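Local coordinates for protein eukaryotic translation initiation factor 2D (Homo sapiens, PDB 5W2F) that delivers tRNA to the P-site of the eukaryotic ribosome during translation initiation, in a manner that does not depend on GTP, at residues I36-N39 against Y40-N44; K76-W79 against D80-L83; A11-T14 against L15-Q18. One frame throughout, in Å; residues are numbered along the deposited sequence.

Overall arrangement
All three contacts lie in the SWIB/MDM2 region, which precedes the SUI1 region in this C-terminal piece of the initiation factor. Along the chain contact 3 (A11-Q18) comes first, at the start of helix 14-17, then contact 1 (I36-N44) at the end of helix 30-43, then contact 2 (K76-L83), where strand 76-78 runs into helix 79-89. Contact 1 sits between the other two: its centre is about 12 Å from that of contact 2 and about 13 Å from that of contact 3. Val-37 and Ala-41 pack on contact 2, Ile-36 and Tyr-40 on contact 3. Contacts 2 and 3, centres about 18 Å apart, do not touch; helix 30-43 joins them in one core.

Contact 1: residues I36-N39 against Y40-N44; sequences IVIN and YAKKN
Lys-42 lays its aliphatic chain alongside Ile-38, one helical turn earlier, and its CD comes within 3.8 Å of Ile-38 CG2. With CG1 of Ile-38 beside the backbone N (chi1 -70°), CG2 is left anti to that N, on the side of helix 30-43 where the lysine runs. The lysine chain then bends at chi3, 71°, and a water joins its ammonium group to Asn-39: the water accepts from Lys-42 NZ at 2.8 Å and donates to Asn-39 OD1 at 2.6 Å. Beneath these side chains run regular i to i+4 bonds, such as Lys-43 N to Asn-39 O at 2.8 Å.

Asn-44, where the chain leaves the helix, folds back on the last turn. Its ND2 lies 3.3 Å above the plane of the Tyr-40 ring, over the ring centre, and also donates to Tyr-40 O at 2.9 Å. The backbone N of Asn-44 donates to the same carbonyl at 3.0 Å, and the two nitrogens reach Tyr-40 O from opposite faces of its plane. Farther out, Tyr-40 OH is hydrogen-bonded to Asp-58, while the ring packs on Leu-16 and helix 59-65.

Two N-H donors on one carbonyl, together with an amide resting on the ring, are consistent with the asparagine holding the last helical turn in place, whereas the polar ends of Lys-42 and Asn-39 are bridged by a water.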
ATOM      1  N   ILE A  36      19.566  -0.765  -7.291  1.00 23.19           N
ATOM      2  CA  ILE A  36      19.960  -2.167  -7.175  1.00 24.86           C
ATOM      3  C   ILE A  36      19.942  -2.879  -8.523  1.00 23.19           C
ATOM      4  O   ILE A  36      20.866  -3.632  -8.872  1.00 25.47           O
ATOM      5  CB  ILE A  36      19.068  -2.899  -6.161  1.00 25.67           C
ATOM      6  CG1 ILE A  36      19.410  -2.418  -4.758  1.00 26.03           C
ATOM      7  CG2 ILE A  36      19.206  -4.413  -6.252  1.00 25.79           C
ATOM      8  CD1 ILE A  36      18.322  -2.693  -3.744  1.00 27.55           C
ATOM      9  N   VAL A  37      18.876  -2.657  -9.277  1.00 22.92           N
ATOM     10  CA  VAL A  37      18.737  -3.328 -10.554  1.00 22.66           C
ATOM     11  C   VAL A  37      19.762  -2.819 -11.565  1.00 22.24           C
ATOM     12  O   VAL A  37      20.341  -3.615 -12.329  1.00 23.56           O
ATOM     13  CB  VAL A  37      17.289  -3.235 -11.071  1.00 24.08           C
ATOM     14  CG1 VAL A  37      17.165  -3.759 -12.488  1.00 26.67           C
ATOM     15  CG2 VAL A  37      16.356  -4.008 -10.146  1.00 25.33           C
ATOM     16  N   ILE A  38      19.989  -1.507 -11.585  1.00 22.93           N
ATOM     17  CA  ILE A  38      21.010  -0.940 -12.462  1.00 23.06           C
ATOM     18  C   ILE A  38      22.366  -1.542 -12.115  1.00 24.35           C
ATOM     19  O   ILE A  38      23.110  -1.952 -13.009  1.00 26.42           O
ATOM     20  CB  ILE A  38      20.998   0.595 -12.435  1.00 24.09           C
ATOM     21  CG1 ILE A  38      19.723   1.105 -13.137  1.00 25.42           C
ATOM     22  CG2 ILE A  38      22.224   1.171 -13.128  1.00 26.53           C
ATOM     23  CD1 ILE A  38      19.419   2.568 -12.907  1.00 26.36           C
ATOM     24  N   ASN A  39      22.682  -1.600 -10.822  1.00 24.35           N
ATOM     25  CA  ASN A  39      23.957  -2.171 -10.394  1.00 26.92           C
ATOM     26  C   ASN A  39      24.082  -3.650 -10.739  1.00 27.29           C
ATOM     27  O   ASN A  39      25.166  -4.106 -11.136  1.00 26.52           O
ATOM     28  CB  ASN A  39      24.181  -1.970  -8.906  1.00 29.76           C
ATOM     29  CG  ASN A  39      24.487  -0.535  -8.551  1.00 33.60           C
ATOM     30  OD1 ASN A  39      24.861   0.263  -9.402  1.00 40.14           O
ATOM     31  ND2 ASN A  39      24.320  -0.198  -7.282  1.00 37.34           N
ATOM     32  N   TYR A  40      22.979  -4.388 -10.628  1.00 24.43           N
ATOM     33  CA  TYR A  40      22.988  -5.802 -10.983  1.00 25.61           C
ATOM     34  C   TYR A  40      23.369  -5.959 -12.464  1.00 24.56           C
ATOM     35  O   TYR A  40      24.241  -6.773 -12.825  1.00 25.42           O
ATOM     36  CB  TYR A  40      21.631  -6.461 -10.665  1.00 24.06           C
ATOM     37  CG  TYR A  40      21.616  -7.931 -10.986  1.00 24.52           C
ATOM     38  CD1 TYR A  40      21.315  -8.397 -12.275  1.00 25.46           C
ATOM     39  CD2 TYR A  40      21.895  -8.867 -10.000  1.00 26.42           C
ATOM     40  CE1 TYR A  40      21.332  -9.755 -12.568  1.00 26.64           C
ATOM     41  CE2 TYR A  40      21.907 -10.219 -10.279  1.00 27.14           C
ATOM     42  CZ  TYR A  40      21.635 -10.661 -11.561  1.00 26.63           C
ATOM     43  OH  TYR A  40      21.674 -12.007 -11.805  1.00 29.38           O
ATOM     44  N   ALA A  41      22.739  -5.170 -13.325  1.00 22.85           N
ATOM     45  CA  ALA A  41      23.029  -5.266 -14.749  1.00 21.93           C
ATOM     46  C   ALA A  41      24.478  -4.922 -15.064  1.00 24.11           C
ATOM     47  O   ALA A  41      25.128  -5.604 -15.865  1.00 24.72           O
ATOM     48  CB  ALA A  41      22.088  -4.376 -15.538  1.00 23.70           C
ATOM     49  N   LYS A  42      24.993  -3.880 -14.423  1.00 24.49           N
ATOM     50  CA  LYS A  42      26.360  -3.443 -14.676  1.00 27.61           C
ATOM     51  C   LYS A  42      27.370  -4.474 -14.142  1.00 27.65           C
ATOM     52  O   LYS A  42      28.318  -4.870 -14.859  1.00 31.32           O
ATOM     53  CB  LYS A  42      26.592  -2.050 -14.080  1.00 28.15           C
ATOM     54  CG  LYS A  42      25.851  -0.957 -14.845  1.00 30.32           C
ATOM     55  CD  LYS A  42      25.783   0.383 -14.126  1.00 35.60           C
ATOM     56  CE  LYS A  42      27.090   1.108 -14.053  1.00 40.17           C
ATOM     57  NZ  LYS A  42      26.869   2.415 -13.361  1.00 38.88           N
ATOM     58  N   LYS A  43      27.148  -4.931 -12.908  1.00 28.69           N
ATOM     59  CA  LYS A  43      28.039  -5.909 -12.265  1.00 33.25           C
ATOM     60  C   LYS A  43      28.120  -7.225 -13.035  1.00 30.02           C
ATOM     61  O   LYS A  43      29.176  -7.868 -13.061  1.00 32.15           O
ATOM     62  CB  LYS A  43      27.590  -6.178 -10.808  1.00 35.37           C
ATOM     63  CG  LYS A  43      28.442  -7.184 -10.040  1.00 46.95           C
ATOM     64  CD  LYS A  43      27.829  -7.560  -8.699  1.00 55.59           C
ATOM     65  CE  LYS A  43      28.389  -8.883  -8.193  1.00 60.28           C
ATOM     66  NZ  LYS A  43      29.875  -8.869  -8.101  1.00 64.40           N
ATOM     67  N   ASN A  44      27.017  -7.629 -13.666  1.00 27.44           N
ATOM     68  CA  ASN A  44      26.956  -8.915 -14.367  1.00 28.06           C
ATOM     69  C   ASN A  44      27.154  -8.806 -15.884  1.00 27.21           C
ATOM     70  O   ASN A  44      26.929  -9.771 -16.609  1.00 28.22           O
ATOM     71  CB  ASN A  44      25.650  -9.629 -14.000  1.00 27.25           C
ATOM     72  CG  ASN A  44      25.636 -10.063 -12.548  1.00 29.41           C
ATOM     73  OD1 ASN A  44      26.350 -10.991 -12.164  1.00 36.14           O
ATOM     74  ND2 ASN A  44      24.876  -9.355 -11.723  1.00 29.85           N
TER
HETATM   75  O   HOH W   1      25.708   2.246 -10.764  1.00 61.15           O

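Contact 2: residues K76-W79 against D80-L83; sequences KLPW and DSLL
Pro-78 O accepts from Leu-82 N at 2.9 Å, in a nearly straight bond (169° at the hydrogen) that arrives close to the direction of the C=O bond. One residue on, Trp-79 O takes Leu-83 N at 2.9 Å. The leucine also crowds this oxygen with its side chain: CG of Leu-83 is 3.3 Å from Trp-79 O, because CG stands beside its own backbone nitrogen (chi1 -67°) and so leans back toward the preceding turn.

Here an edge strand turns directly into a helix. Strand 76-78 pairs antiparallel with strand 54-56 in a two-stranded sheet of the SWIB/MDM2 region, and Pro-78 occupies the N-cap position of helix 79-89. Leu-77 still belongs to the strand, yet its side chain points at the first helical turn: CD1 comes to 4.0 Å from Leu-82 CA, and Leu-77 CB lies 4.3 Å from Leu-82 CB. Ile-65 of helix 59-65 packs on both leucines.

The ring of Pro-78 lies against Ser-81, with CG at 3.8 Å from the serine OG and CD at 3.9 Å from its CB. The indole of Trp-79 packs on the neighbouring helix 30-43, where it meets Ala-41. Its NE1 donates to the backbone oxygen of Lys-52, and its ring packs on Val-47 and Val-55 as well.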
ATOM      1  N   LYS A  76      15.975  -9.257 -24.314  1.00 20.93           N
ATOM      2  CA  LYS A  76      16.499  -7.930 -24.066  1.00 20.72           C
ATOM      3  C   LYS A  76      15.371  -7.006 -23.698  1.00 20.91           C
ATOM      4  O   LYS A  76      14.287  -7.065 -24.298  1.00 25.37           O
ATOM      5  CB  LYS A  76      17.213  -7.369 -25.296  1.00 25.85           C
ATOM      6  CG  LYS A  76      18.391  -8.209 -25.730  1.00 31.00           C
ATOM      7  CD  LYS A  76      19.078  -7.550 -26.917  1.00 35.38           C
ATOM      8  CE  LYS A  76      20.133  -8.447 -27.522  1.00 37.44           C
ATOM      9  NZ  LYS A  76      20.851  -7.754 -28.623  1.00 40.96           N
ATOM     10  N   LEU A  77      15.629  -6.157 -22.709  1.00 19.51           N
ATOM     11  CA  LEU A  77      14.699  -5.111 -22.336  1.00 18.31           C
ATOM     12  C   LEU A  77      15.412  -3.790 -22.220  1.00 17.51           C
ATOM     13  O   LEU A  77      16.530  -3.735 -21.704  1.00 19.33           O
ATOM     14  CB  LEU A  77      14.040  -5.408 -20.990  1.00 18.85           C
ATOM     15  CG  LEU A  77      13.036  -6.541 -20.953  1.00 19.82           C
ATOM     16  CD1 LEU A  77      12.535  -6.751 -19.532  1.00 21.74           C
ATOM     17  CD2 LEU A  77      11.862  -6.244 -21.867  1.00 22.02           C
ATOM     18  N   PRO A  78      14.755  -2.704 -22.666  1.00 16.84           N
ATOM     19  CA  PRO A  78      15.257  -1.400 -22.280  1.00 17.92           C
ATOM     20  C   PRO A  78      15.298  -1.234 -20.767  1.00 17.67           C
ATOM     21  O   PRO A  78      14.483  -1.814 -20.058  1.00 18.24           O
ATOM     22  CB  PRO A  78      14.249  -0.422 -22.860  1.00 20.63           C
ATOM     23  CG  PRO A  78      13.367  -1.209 -23.748  1.00 23.67           C
ATOM     24  CD  PRO A  78      13.473  -2.632 -23.385  1.00 18.12           C
ATOM     25  N   TRP A  79      16.235  -0.423 -20.287  1.00 18.19           N
ATOM     26  CA  TRP A  79      16.385  -0.199 -18.839  1.00 19.00           C
ATOM     27  C   TRP A  79      15.065   0.109 -18.149  1.00 20.04           C
ATOM     28  O   TRP A  79      14.743  -0.467 -17.120  1.00 19.65           O
ATOM     29  CB  TRP A  79      17.318   0.968 -18.590  1.00 20.04           C
ATOM     30  CG  TRP A  79      18.728   0.748 -18.957  1.00 19.62           C
ATOM     31  CD1 TRP A  79      19.317   1.116 -20.113  1.00 20.84           C
ATOM     32  CD2 TRP A  79      19.736   0.122 -18.165  1.00 21.04           C
ATOM     33  NE1 TRP A  79      20.642   0.774 -20.101  1.00 20.99           N
ATOM     34  CE2 TRP A  79      20.934   0.161 -18.918  1.00 20.98           C
ATOM     35  CE3 TRP A  79      19.755  -0.451 -16.889  1.00 22.96           C
ATOM     36  CZ2 TRP A  79      22.133  -0.342 -18.444  1.00 24.42           C
ATOM     37  CZ3 TRP A  79      20.957  -0.950 -16.410  1.00 25.22           C
ATOM     38  CH2 TRP A  79      22.124  -0.908 -17.198  1.00 25.70           C
ATOM     39  N   ASP A  80      14.279   0.999 -18.734  1.00 19.75           N
ATOM     40  CA  ASP A  80      13.034   1.396 -18.065  1.00 19.94           C
ATOM     41  C   ASP A  80      12.013   0.276 -18.006  1.00 19.62           C
ATOM     42  O   ASP A  80      11.305   0.138 -17.011  1.00 19.54           O
ATOM     43  CB  ASP A  80      12.469   2.662 -18.682  1.00 21.39           C
ATOM     44  CG  ASP A  80      13.318   3.882 -18.349  1.00 23.58           C
ATOM     45  OD1 ASP A  80      13.273   4.315 -17.190  1.00 30.71           O
ATOM     46  OD2 ASP A  80      14.047   4.408 -19.227  1.00 27.97           O
ATOM     47  N   SER A  81      11.934  -0.537 -19.057  1.00 18.46           N
ATOM     48  CA  SER A  81      11.049  -1.692 -19.007  1.00 18.88           C
ATOM     49  C   SER A  81      11.497  -2.708 -17.980  1.00 18.44           C
ATOM     50  O   SER A  81      10.682  -3.289 -17.272  1.00 19.65           O
ATOM     51  CB  SER A  81      10.993  -2.363 -20.369  1.00 19.27           C
ATOM     52  OG  SER A  81      10.413  -1.476 -21.330  1.00 21.21           O
ATOM     53  N   LEU A  82      12.804  -2.931 -17.913  1.00 17.84           N
ATOM     54  CA  LEU A  82      13.356  -3.832 -16.924  1.00 20.10           C
ATOM     55  C   LEU A  82      12.971  -3.374 -15.526  1.00 19.18           C
ATOM     56  O   LEU A  82      12.497  -4.160 -14.703  1.00 19.87           O
ATOM     57  CB  LEU A  82      14.873  -3.907 -17.074  1.00 20.54           C
ATOM     58  CG  LEU A  82      15.622  -4.710 -16.019  1.00 22.05           C
ATOM     59  CD1 LEU A  82      15.146  -6.154 -16.000  1.00 24.80           C
ATOM     60  CD2 LEU A  82      17.119  -4.600 -16.259  1.00 26.10           C
ATOM     61  N   LEU A  83      13.185  -2.091 -15.251  1.00 19.50           N
ATOM     62  CA  LEU A  83      12.880  -1.545 -13.941  1.00 20.29           C
ATOM     63  C   LEU A  83      11.381  -1.618 -13.642  1.00 20.32           C
ATOM     64  O   LEU A  83      10.993  -2.026 -12.556  1.00 21.46           O
ATOM     65  CB  LEU A  83      13.403  -0.113 -13.866  1.00 21.18           C
ATOM     66  CG  LEU A  83      14.932   0.032 -13.900  1.00 28.56           C
ATOM     67  CD1 LEU A  83      15.402   1.476 -14.046  1.00 32.93           C
ATOM     68  CD2 LEU A  83      15.554  -0.611 -12.675  1.00 34.26           C
TER

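Contact 3: residues A11-T14 against L15-Q18; sequences ASMT and LLFQ
Met-13 begins its contact with the following turn at CB, which lies 4.1 Å from both Phe-17 CD2 and Phe-17 CE2, beside the bond that joins them. From there the chain continues straight through CG to SD without meeting residues 15-18 on the way. At SD it turns, chi3 85°, and the methyl CE ends 4.1 Å from Leu-16 CD2, so that Met-13 and Leu-16 run side by side in the same direction. Cys-64 of helix 59-65, together with Lys-89 and Leu-90, also packs on the methionine.

The carbonyl of Met-13 serves the same turn. Its oxygen accepts from Phe-17 N at 3.3 Å with an angle of 152° at the hydrogen, and takes a weaker bond from Leu-16 N. It also sits at the edge of the Phe-17 ring, in the ring plane, 3.3 Å from CD2.

These residues form the entry into helix 14-17, with Met-13 at the N-cap position after a short 3-10 segment at 11-12. Ala-11 O is gripped twice by Thr-14: by its N, and by OG1 at 3.0 Å in the carbonyl plane. The hydroxyl reaches back because it sits between the backbone N and the carbonyl carbon (chi1 51°).

The N-H of Leu-15 donates to a water at 2.9 Å, and that water in turn donates to Ser-12 O at 2.8 Å. Deeper in the SWIB/MDM2 region, Leu-16 packs against Leu-61 and Cys-86, while Phe-17 rests on Ile-36 and Val-9.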
ATOM      1  N   ALA A  11       9.913 -14.172  -2.371  1.00 28.07           N
ATOM      2  CA  ALA A  11      10.823 -15.298  -2.481  1.00 28.63           C
ATOM      3  C   ALA A  11      11.361 -15.471  -3.896  1.00 29.51           C
ATOM      4  O   ALA A  11      12.550 -15.764  -4.086  1.00 31.26           O
ATOM      5  CB  ALA A  11      10.126 -16.576  -2.027  1.00 30.65           C
ATOM      6  N   SER A  12      10.495 -15.254  -4.885  1.00 28.68           N
ATOM      7  CA  SER A  12      10.864 -15.442  -6.294  1.00 29.89           C
ATOM      8  C   SER A  12      11.989 -14.533  -6.778  1.00 27.87           C
ATOM      9  O   SER A  12      12.605 -14.822  -7.803  1.00 33.72           O
ATOM     10  CB  SER A  12       9.644 -15.241  -7.191  1.00 31.79           C
ATOM     11  OG  SER A  12       9.166 -13.920  -7.084  1.00 32.08           O
ATOM     12  N   MET A  13      12.225 -13.421  -6.085  1.00 24.86           N
ATOM     13  CA  MET A  13      13.259 -12.452  -6.495  1.00 25.26           C
ATOM     14  C   MET A  13      14.494 -12.425  -5.596  1.00 26.95           C
ATOM     15  O   MET A  13      15.335 -11.539  -5.729  1.00 27.47           O
ATOM     16  CB  MET A  13      12.636 -11.064  -6.562  1.00 24.91           C
ATOM     17  CG  MET A  13      11.460 -11.025  -7.521  1.00 27.57           C
ATOM     18  SD  MET A  13      10.643  -9.440  -7.627  1.00 28.76           S
ATOM     19  CE  MET A  13      11.638  -8.616  -8.844  1.00 29.21           C
ATOM     20  N   THR A  14      14.647 -13.409  -4.719  1.00 27.52           N
ATOM     21  CA  THR A  14      15.757 -13.379  -3.767  1.00 30.93           C
ATOM     22  C   THR A  14      17.134 -13.385  -4.431  1.00 31.34           C
ATOM     23  O   THR A  14      18.027 -12.673  -3.986  1.00 31.44           O
ATOM     24  CB  THR A  14      15.647 -14.510  -2.724  1.00 36.30           C
ATOM     25  OG1 THR A  14      15.445 -15.761  -3.375  1.00 44.86           O
ATOM     26  CG2 THR A  14      14.480 -14.248  -1.826  1.00 35.67           C
ATOM     27  N   LEU A  15      17.294 -14.141  -5.519  1.00 30.87           N
ATOM     28  CA  LEU A  15      18.594 -14.189  -6.202  1.00 30.99           C
ATOM     29  C   LEU A  15      18.978 -12.848  -6.828  1.00 29.78           C
ATOM     30  O   LEU A  15      20.161 -12.503  -6.866  1.00 33.27           O
ATOM     31  CB  LEU A  15      18.651 -15.314  -7.243  1.00 32.14           C
ATOM     32  CG  LEU A  15      18.486 -16.736  -6.694  1.00 34.29           C
ATOM     33  CD1 LEU A  15      18.499 -17.773  -7.815  1.00 35.91           C
ATOM     34  CD2 LEU A  15      19.568 -17.029  -5.664  1.00 38.45           C
ATOM     35  N   LEU A  16      17.988 -12.088  -7.293  1.00 26.75           N
ATOM     36  CA  LEU A  16      18.260 -10.747  -7.835  1.00 27.02           C
ATOM     37  C   LEU A  16      18.790  -9.829  -6.740  1.00 30.05           C
ATOM     38  O   LEU A  16      19.725  -9.076  -6.969  1.00 31.64           O
ATOM     39  CB  LEU A  16      17.006 -10.145  -8.472  1.00 27.74           C
ATOM     40  CG  LEU A  16      17.040  -8.696  -8.962  1.00 28.39           C
ATOM     41  CD1 LEU A  16      18.156  -8.517  -9.985  1.00 33.08           C
ATOM     42  CD2 LEU A  16      15.691  -8.334  -9.571  1.00 26.16           C
ATOM     43  N   PHE A  17      18.191  -9.903  -5.549  1.00 27.28           N
ATOM     44  CA  PHE A  17      18.505  -8.984  -4.455  1.00 28.19           C
ATOM     45  C   PHE A  17      19.635  -9.427  -3.536  1.00 31.29           C
ATOM     46  O   PHE A  17      20.059  -8.651  -2.667  1.00 36.47           O
ATOM     47  CB  PHE A  17      17.221  -8.679  -3.663  1.00 28.04           C
ATOM     48  CG  PHE A  17      16.314  -7.764  -4.417  1.00 24.93           C
ATOM     49  CD1 PHE A  17      16.526  -6.391  -4.387  1.00 27.60           C
ATOM     50  CD2 PHE A  17      15.325  -8.269  -5.243  1.00 25.31           C
ATOM     51  CE1 PHE A  17      15.753  -5.548  -5.145  1.00 28.49           C
ATOM     52  CE2 PHE A  17      14.534  -7.421  -5.992  1.00 26.46           C
ATOM     53  CZ  PHE A  17      14.749  -6.065  -5.949  1.00 28.12           C
ATOM     54  N   GLN A  18      20.120 -10.653  -3.752  1.00 35.95           N
ATOM     55  CA  GLN A  18      21.126 -11.301  -2.902  1.00 37.77           C
ATOM     56  C   GLN A  18      22.403 -10.482  -2.765  1.00 35.73           C
ATOM     57  O   GLN A  18      22.891 -10.296  -1.647  1.00 42.01           O
ATOM     58  CB  GLN A  18      21.458 -12.698  -3.465  1.00 42.00           C
ATOM     59  CG  GLN A  18      22.319 -13.569  -2.576  1.00 46.94           C
ATOM     60  CD  GLN A  18      22.235 -15.042  -2.939  1.00 46.80           C
ATOM     61  OE1 GLN A  18      21.956 -15.884  -2.091  1.00 60.23           O
ATOM     62  NE2 GLN A  18      22.475 -15.357  -4.198  1.00 49.09           N
TER
HETATM   63  O   HOH W   2      15.387 -14.938  -7.577  1.00 54.12           O